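Local coordinates for protein mannan endo-1,6-alpha-mannosidase (PDB 6RY0) that probably cleaves alpha-1,6-mannosidic linkages as a family 76 glycosidase and is implicated in transferring GPI-anchored glycoproteins into the fungal cell wall, at residues A137-A141 with W155-A159; I102-L107 with F145-P149. All blocks are in the same frame, centred on the assembly; numbering follows the deposited sequence. Where two conformers were deposited one is given.

Contact 1 (A137-A141 with W155-A159); sequences AMLAA and WLALA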
ATOM      1  N   ALA A 137       5.524   7.986   0.824  1.00  6.26           N
ATOM      2  CA  ALA A 137       6.542   8.887   1.335  1.00  6.43           C
ATOM      3  C   ALA A 137       7.393   8.198   2.423  1.00  6.18           C
ATOM      4  O   ALA A 137       8.620   8.342   2.452  1.00  6.61           O
ATOM      5  CB  ALA A 137       5.895  10.155   1.892  1.00  6.88           C
ATOM      6  N   MET A 138       6.737   7.444   3.304  1.00  6.02           N
ATOM      7  CA  MET A 138       7.456   6.679   4.323  1.00  6.03           C
ATOM      8  C   MET A 138       8.443   5.716   3.677  1.00  6.43           C
ATOM      9  O   MET A 138       9.590   5.593   4.101  1.00  6.64           O
ATOM     10  CB  MET A 138       6.455   5.931   5.197  1.00  6.44           C
ATOM     11  CG  MET A 138       7.029   5.267   6.420  1.00  6.77           C
ATOM     12  SD  MET A 138       7.622   6.389   7.681  1.00  7.85           S
ATOM     13  CE  MET A 138       9.400   6.185   7.583  1.00  8.39           C
ATOM     14  N   LEU A 139       7.991   5.040   2.618  1.00  6.11           N
ATOM     15  CA  LEU A 139       8.823   4.081   1.882  1.00  6.14           C
ATOM     16  C   LEU A 139      10.018   4.805   1.249  1.00  6.34           C
ATOM     17  O   LEU A 139      11.127   4.281   1.249  1.00  6.84           O
ATOM     18  CB  LEU A 139       7.973   3.407   0.792  1.00  6.35           C
ATOM     19  CG  LEU A 139       8.687   2.283   0.064  1.00  6.79           C
ATOM     20  CD1 LEU A 139       9.009   1.103   0.995  1.00  7.63           C
ATOM     21  CD2 LEU A 139       7.823   1.811  -1.094  1.00  8.10           C
ATOM     22  N   ALA A 140       9.800   6.001   0.709  1.00  6.34           N
ATOM     23  CA  ALA A 140      10.903   6.770   0.150  1.00  6.73           C
ATOM     24  C   ALA A 140      11.953   7.069   1.212  1.00  6.91           C
ATOM     25  O   ALA A 140      13.144   6.950   0.964  1.00  7.72           O
ATOM     26  CB  ALA A 140      10.356   8.031  -0.509  1.00  6.94           C
ATOM     27  N   ALA A 141      11.528   7.428   2.429  1.00  6.94           N
ATOM     28  CA  ALA A 141      12.495   7.650   3.521  1.00  7.46           C
ATOM     29  C   ALA A 141      13.217   6.338   3.880  1.00  7.16           C
ATOM     30  O   ALA A 141      14.440   6.302   4.026  1.00  7.92           O
ATOM     31  CB  ALA A 141      11.812   8.259   4.741  1.00  7.50           C
ATOM     32  N   TRP A 155      10.573  13.555   2.409  1.00  7.27           N
ATOM     33  CA  TRP A 155       9.789  12.340   2.512  1.00  7.13           C
ATOM     34  C   TRP A 155       9.312  12.032   3.936  1.00  6.91           C
ATOM     35  O   TRP A 155       8.136  11.760   4.165  1.00  6.83           O
ATOM     36  CB  TRP A 155      10.538  11.127   1.939  1.00  7.19           C
ATOM     37  CG  TRP A 155      11.048  11.309   0.554  1.00  7.27           C
ATOM     38  CD1 TRP A 155      12.316  11.006   0.148  1.00  7.39           C
ATOM     39  CD2 TRP A 155      10.325  11.737  -0.620  1.00  7.21           C
ATOM     40  NE1 TRP A 155      12.436  11.221  -1.199  1.00  7.64           N
ATOM     41  CE2 TRP A 155      11.236  11.672  -1.697  1.00  7.60           C
ATOM     42  CE3 TRP A 155       9.027  12.176  -0.874  1.00  7.80           C
ATOM     43  CZ2 TRP A 155      10.882  12.065  -2.978  1.00  8.35           C
ATOM     44  CZ3 TRP A 155       8.676  12.570  -2.148  1.00  8.61           C
ATOM     45  CH2 TRP A 155       9.594  12.508  -3.182  1.00  8.83           C
ATOM     46  N   LEU A 156      10.225  12.057   4.908  1.00  7.14           N
ATOM     47  CA  LEU A 156       9.838  11.770   6.267  1.00  7.33           C
ATOM     48  C   LEU A 156       8.783  12.789   6.737  1.00  6.98           C
ATOM     49  O   LEU A 156       7.785  12.421   7.356  1.00  7.23           O
ATOM     50  CB  LEU A 156      11.043  11.776   7.206  1.00  7.46           C
ATOM     51  CG  LEU A 156      10.729  11.608   8.704  1.00  8.54           C
ATOM     52  CD1 LEU A 156      10.099  10.279   9.003  1.00 10.35           C
ATOM     53  CD2 LEU A 156      11.988  11.789   9.525  1.00  9.03           C
ATOM     54  N   ALA A 157       9.010  14.067   6.438  1.00  7.24           N
ATOM     55  CA  ALA A 157       8.078  15.116   6.822  1.00  7.56           C
ATOM     56  C   ALA A 157       6.683  14.894   6.236  1.00  6.98           C
ATOM     57  O   ALA A 157       5.680  15.208   6.882  1.00  7.13           O
ATOM     58  CB  ALA A 157       8.602  16.469   6.411  1.00  7.95           C
ATOM     59  N   LEU A 158       6.612  14.404   5.006  1.00  7.04           N
ATOM     60  CA  LEU A 158       5.317  14.118   4.395  1.00  6.61           C
ATOM     61  C   LEU A 158       4.615  12.977   5.107  1.00  6.41           C
ATOM     62  O   LEU A 158       3.401  13.045   5.373  1.00  6.53           O
ATOM     63  CB  LEU A 158       5.495  13.810   2.903  1.00  6.88           C
ATOM     64  CG  LEU A 158       5.799  15.036   2.029  1.00  7.26           C
ATOM     65  CD1 LEU A 158       6.352  14.601   0.701  1.00  7.63           C
ATOM     66  CD2 LEU A 158       4.553  15.912   1.867  1.00  7.79           C
ATOM     67  N   ALA A 159       5.345  11.901   5.413  1.00  6.35           N
ATOM     68  CA  ALA A 159       4.760  10.809   6.187  1.00  6.60           C
ATOM     69  C   ALA A 159       4.276  11.282   7.549  1.00  6.10           C
ATOM     70  O   ALA A 159       3.195  10.918   8.005  1.00  6.35           O
ATOM     71  CB  ALA A 159       5.775   9.687   6.321  1.00  7.14           C
TER
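Ala137, Ala140 and Ala141 meet Trp155 and Ala159 in a close antiparallel helix pair, consistent with the (alpha/alpha)6 barrel of glycoside hydrolase family 76. The axes of segments 137-141 and 155-159, on helices 127-142 and 155-167, come within 7.6 Å at 146°. Alanines at the interface let the backbones come this near. The CA atoms of Ala137 and Trp155 are 4.9 Å apart.

The tight part lies round Trp155. Its CG sits beside the backbone N, opposite the carbonyl carbon (chi1 -53°), which presents one indole face to helix 127-142. The methyl CB of Ala140 stands 3.5 Å from the centroid of the five-membered ring of Trp155, only 11° off the normal, in a CH-pi contact. Trp155 CB also presses on Ala137 O at 3.4 Å, an oxygen already bonded to Ala141 N within the helix. The indole NE1 is bonded to Pro146 O in the loop between the helices. A leucine in place of Trp155 would probably open a gap beside the Ala140 methyl and leave Pro146 O without this donor.

The flank of Met138 and Leu156 is looser. Both also touch Leu209 of helix 196-213, and a triethylene glycol, probably from the crystallisation liquor, lies near Leu156. The Met138 chain bends about CB-CG, which brings SD to 4.0 Å from Ala159 CB, and again about CG-SD. Its methyl CE lies 4.4 Å from Leu156 CD1.

Contact 2 (I102-L107 with F145-P149); sequences IMEGML and FPNPP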
ATOM      1  N   ILE A 102       9.037   9.831 -10.766  1.00  8.67           N
ATOM      2  CA  ILE A 102       8.382   9.481  -9.521  1.00  8.44           C
ATOM      3  C   ILE A 102       8.505  10.607  -8.501  1.00  8.54           C
ATOM      4  O   ILE A 102       7.524  10.939  -7.833  1.00  8.91           O
ATOM      5  CB  ILE A 102       8.934   8.137  -9.024  1.00  9.32           C
ATOM      6  CG1 ILE A 102       8.664   7.034 -10.060  1.00 10.01           C
ATOM      7  CG2 ILE A 102       8.387   7.800  -7.635  1.00  9.93           C
ATOM      8  CD1 ILE A 102       7.220   6.761 -10.401  1.00  9.78           C
ATOM      9  N   MET A 103       9.674  11.220  -8.400  1.00  8.94           N
ATOM     10  CA  MET A 103       9.804  12.348  -7.489  0.78  9.84           C
ATOM     11  C   MET A 103       8.827  13.443  -7.906  1.00  9.64           C
ATOM     12  O   MET A 103       8.147  14.017  -7.036  1.00 10.11           O
ATOM     13  CB  MET A 103      11.238  12.888  -7.446  0.78  9.91           C
ATOM     14  CG  MET A 103      11.379  14.073  -6.520  0.78 11.10           C
ATOM     15  SD  MET A 103      12.964  14.875  -6.610  0.78 11.85           S
ATOM     16  CE  MET A 103      14.025  13.583  -5.952  0.78 13.43           C
ATOM     17  N   GLU A 104       8.741  13.747  -9.196  1.00  9.47           N
ATOM     18  CA  GLU A 104       7.825  14.783  -9.675  1.00  9.68           C
ATOM     19  C   GLU A 104       6.380  14.457  -9.306  1.00  8.61           C
ATOM     20  O   GLU A 104       5.621  15.324  -8.843  1.00  9.11           O
ATOM     21  CB  GLU A 104       7.956  14.980 -11.186  1.00 11.26           C
ATOM     22  CG  GLU A 104       6.996  15.979 -11.842  1.00 13.77           C
ATOM     23  CD  GLU A 104       6.992  15.931 -13.381  1.00 17.04           C
ATOM     24  OE1 GLU A 104       6.776  14.868 -14.016  1.00 17.17           O
ATOM     25  OE2 GLU A 104       7.155  17.013 -13.953  1.00 21.44           O
ATOM     26  N   GLY A 105       5.976  13.217  -9.523  1.00  8.24           N
ATOM     27  CA  GLY A 105       4.627  12.804  -9.228  1.00  8.26           C
ATOM     28  C   GLY A 105       4.302  12.883  -7.740  1.00  7.89           C
ATOM     29  O   GLY A 105       3.241  13.390  -7.345  1.00  8.71           O
ATOM     30  N   MET A 106       5.211  12.373  -6.904  1.00  7.78           N
ATOM     31  CA  MET A 106       4.994  12.449  -5.456  0.59  7.54           C
ATOM     32  C   MET A 106       4.898  13.893  -4.987  1.00  8.17           C
ATOM     33  O   MET A 106       4.073  14.192  -4.127  1.00  8.83           O
ATOM     34  CB  MET A 106       6.083  11.679  -4.724  0.59  7.90           C
ATOM     35  CG  MET A 106       6.038  10.167  -5.011  0.59  8.00           C
ATOM     36  SD  MET A 106       7.364   9.181  -4.285  0.59  8.61           S
ATOM     37  CE  MET A 106       6.993   9.305  -2.540  0.59 10.10           C
ATOM     38  N   LEU A 107       5.756  14.777  -5.485  1.00  8.17           N
ATOM     39  CA  LEU A 107       5.746  16.150  -5.007  1.00  8.57           C
ATOM     40  C   LEU A 107       4.537  16.911  -5.507  1.00  8.72           C
ATOM     41  O   LEU A 107       4.078  17.848  -4.847  1.00  9.21           O
ATOM     42  CB  LEU A 107       7.010  16.848  -5.442  1.00  9.00           C
ATOM     43  CG  LEU A 107       8.275  16.405  -4.707  1.00 10.35           C
ATOM     44  CD1 LEU A 107       9.496  17.070  -5.289  1.00 11.37           C
ATOM     45  CD2 LEU A 107       8.186  16.681  -3.217  1.00 11.31           C
ATOM     46  N   PHE A 145      15.349   6.928  -0.927  1.00  8.04           N
ATOM     47  CA  PHE A 145      15.024   7.504  -2.238  1.00  8.42           C
ATOM     48  C   PHE A 145      15.556   8.939  -2.259  1.00  8.89           C
ATOM     49  O   PHE A 145      15.443   9.660  -1.265  1.00  9.53           O
ATOM     50  CB  PHE A 145      13.507   7.446  -2.423  1.00  8.49           C
ATOM     51  CG  PHE A 145      13.012   7.729  -3.805  1.00  8.89           C
ATOM     52  CD1 PHE A 145      13.273   6.862  -4.838  1.00  9.65           C
ATOM     53  CD2 PHE A 145      12.207   8.802  -4.052  1.00 11.90           C
ATOM     54  CE1 PHE A 145      12.790   7.090  -6.100  1.00 10.21           C
ATOM     55  CE2 PHE A 145      11.709   9.035  -5.298  1.00 13.71           C
ATOM     56  CZ  PHE A 145      12.019   8.184  -6.331  1.00 12.01           C
ATOM     57  N   PRO A 146      16.126   9.392  -3.379  1.00  9.12           N
ATOM     58  CA  PRO A 146      16.708  10.736  -3.364  1.00 10.60           C
ATOM     59  C   PRO A 146      15.768  11.798  -2.841  1.00  9.71           C
ATOM     60  O   PRO A 146      14.566  11.806  -3.115  1.00 10.04           O
ATOM     61  CB  PRO A 146      17.067  10.971  -4.838  1.00 13.06           C
ATOM     62  CG  PRO A 146      17.378   9.573  -5.341  1.00 13.86           C
ATOM     63  CD  PRO A 146      16.375   8.686  -4.651  1.00 11.08           C
ATOM     64  N   ASN A 147      16.320  12.720  -2.079  1.00  9.86           N
ATOM     65  CA  ASN A 147      15.527  13.757  -1.454  1.00  9.49           C
ATOM     66  C   ASN A 147      15.046  14.779  -2.453  1.00  9.51           C
ATOM     67  O   ASN A 147      15.792  15.172  -3.346  1.00 10.83           O
ATOM     68  CB  ASN A 147      16.349  14.485  -0.400  1.00 10.26           C
ATOM     69  CG  ASN A 147      16.686  13.633   0.799  1.00 10.12           C
ATOM     70  OD1 ASN A 147      15.952  12.706   1.171  1.00  9.98           O
ATOM     71  ND2 ASN A 147      17.787  13.957   1.451  1.00 11.74           N
ATOM     72  N   PRO A 148      13.844  15.312  -2.251  1.00  9.97           N
ATOM     73  CA  PRO A 148      13.395  16.500  -2.989  1.00 10.54           C
ATOM     74  C   PRO A 148      14.303  17.674  -2.747  1.00 10.49           C
ATOM     75  O   PRO A 148      15.057  17.676  -1.770  1.00 10.49           O
ATOM     76  CB  PRO A 148      12.001  16.794  -2.387  1.00 11.03           C
ATOM     77  CG  PRO A 148      11.543  15.447  -1.848  1.00 11.15           C
ATOM     78  CD  PRO A 148      12.817  14.863  -1.294  1.00  9.99           C
ATOM     79  N   PRO A 149      14.222  18.698  -3.604  1.00 11.20           N
ATOM     80  CA  PRO A 149      14.996  19.923  -3.379  1.00 12.06           C
ATOM     81  C   PRO A 149      14.760  20.503  -1.993  1.00 11.33           C
ATOM     82  O   PRO A 149      13.747  20.253  -1.316  1.00 11.44           O
ATOM     83  CB  PRO A 149      14.476  20.853  -4.473  1.00 13.37           C
ATOM     84  CG  PRO A 149      14.104  19.913  -5.600  1.00 13.91           C
ATOM     85  CD  PRO A 149      13.441  18.779  -4.856  1.00 12.66           C
TER
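Met103 and Phe145 each carry CG trans to the backbone N (chi1 179° and -168°), and these torsions send the two side chains across the interface between helix 99-108 and segment 145-149. The Met103 chain stays extended as far as SD, then bends at its last torsion. Its methyl CE turns toward the loop backbone and lies 3.4 Å from Pro146 O and 3.5 Å from Asn147 O. SD rests 4.0 Å from Pro148 CA. Met103 was modelled in two conformers, so these distances hold for one of them.

The Phe145 ring fills the other end of the contact. Ile102 crosses it at about a right angle and brings CG2 to 3.9 Å from the ring atom CZ. The edge of the ring faces Met103 N. In one of two Met106 conformers, SD lies obliquely to the ring of Phe145, 5.3 Å from its centroid, as a Met-aromatic contact.

Beyond Met103, Leu107 lays its branched end against a proline. Its CD2 touches Pro148 CG at 3.8 Å, and CD1 meets Pro148 CB at the same distance. The side-chain contacts are almost all apolar, and they join a helix to an irregular proline-rich loop. Asn147 ND2 is bonded to Ile417 O. Helix 76-93 packs on Ile102 and Met106 through Met83, while helix 155-167 covers Met103 and Pro148 with Trp155.

How the contacts relate
The two contacts are neighbours, with centres about 10 Å apart, and their segments alternate along the chain. Segment 145-149 of contact 2 is part of the loop that connects the two helices paired in contact 1. It is tied to both. Ala140 O probably accepts a hydrogen bond from Phe145 N at 2.9 Å, and the indole bond from Trp155 NE1 to Pro146 O, 2.9 Å, is the second tie. Trp155 CE2 packs on Pro148 CD at 3.6 Å. Trp155 and Ala140 also touch Met106, so helix 99-108 joins the same cluster. Both contacts lie away from the calcium ion held by Asp73 and His385, and from Asp129, a calcium ligand whose site is not occupied in this model.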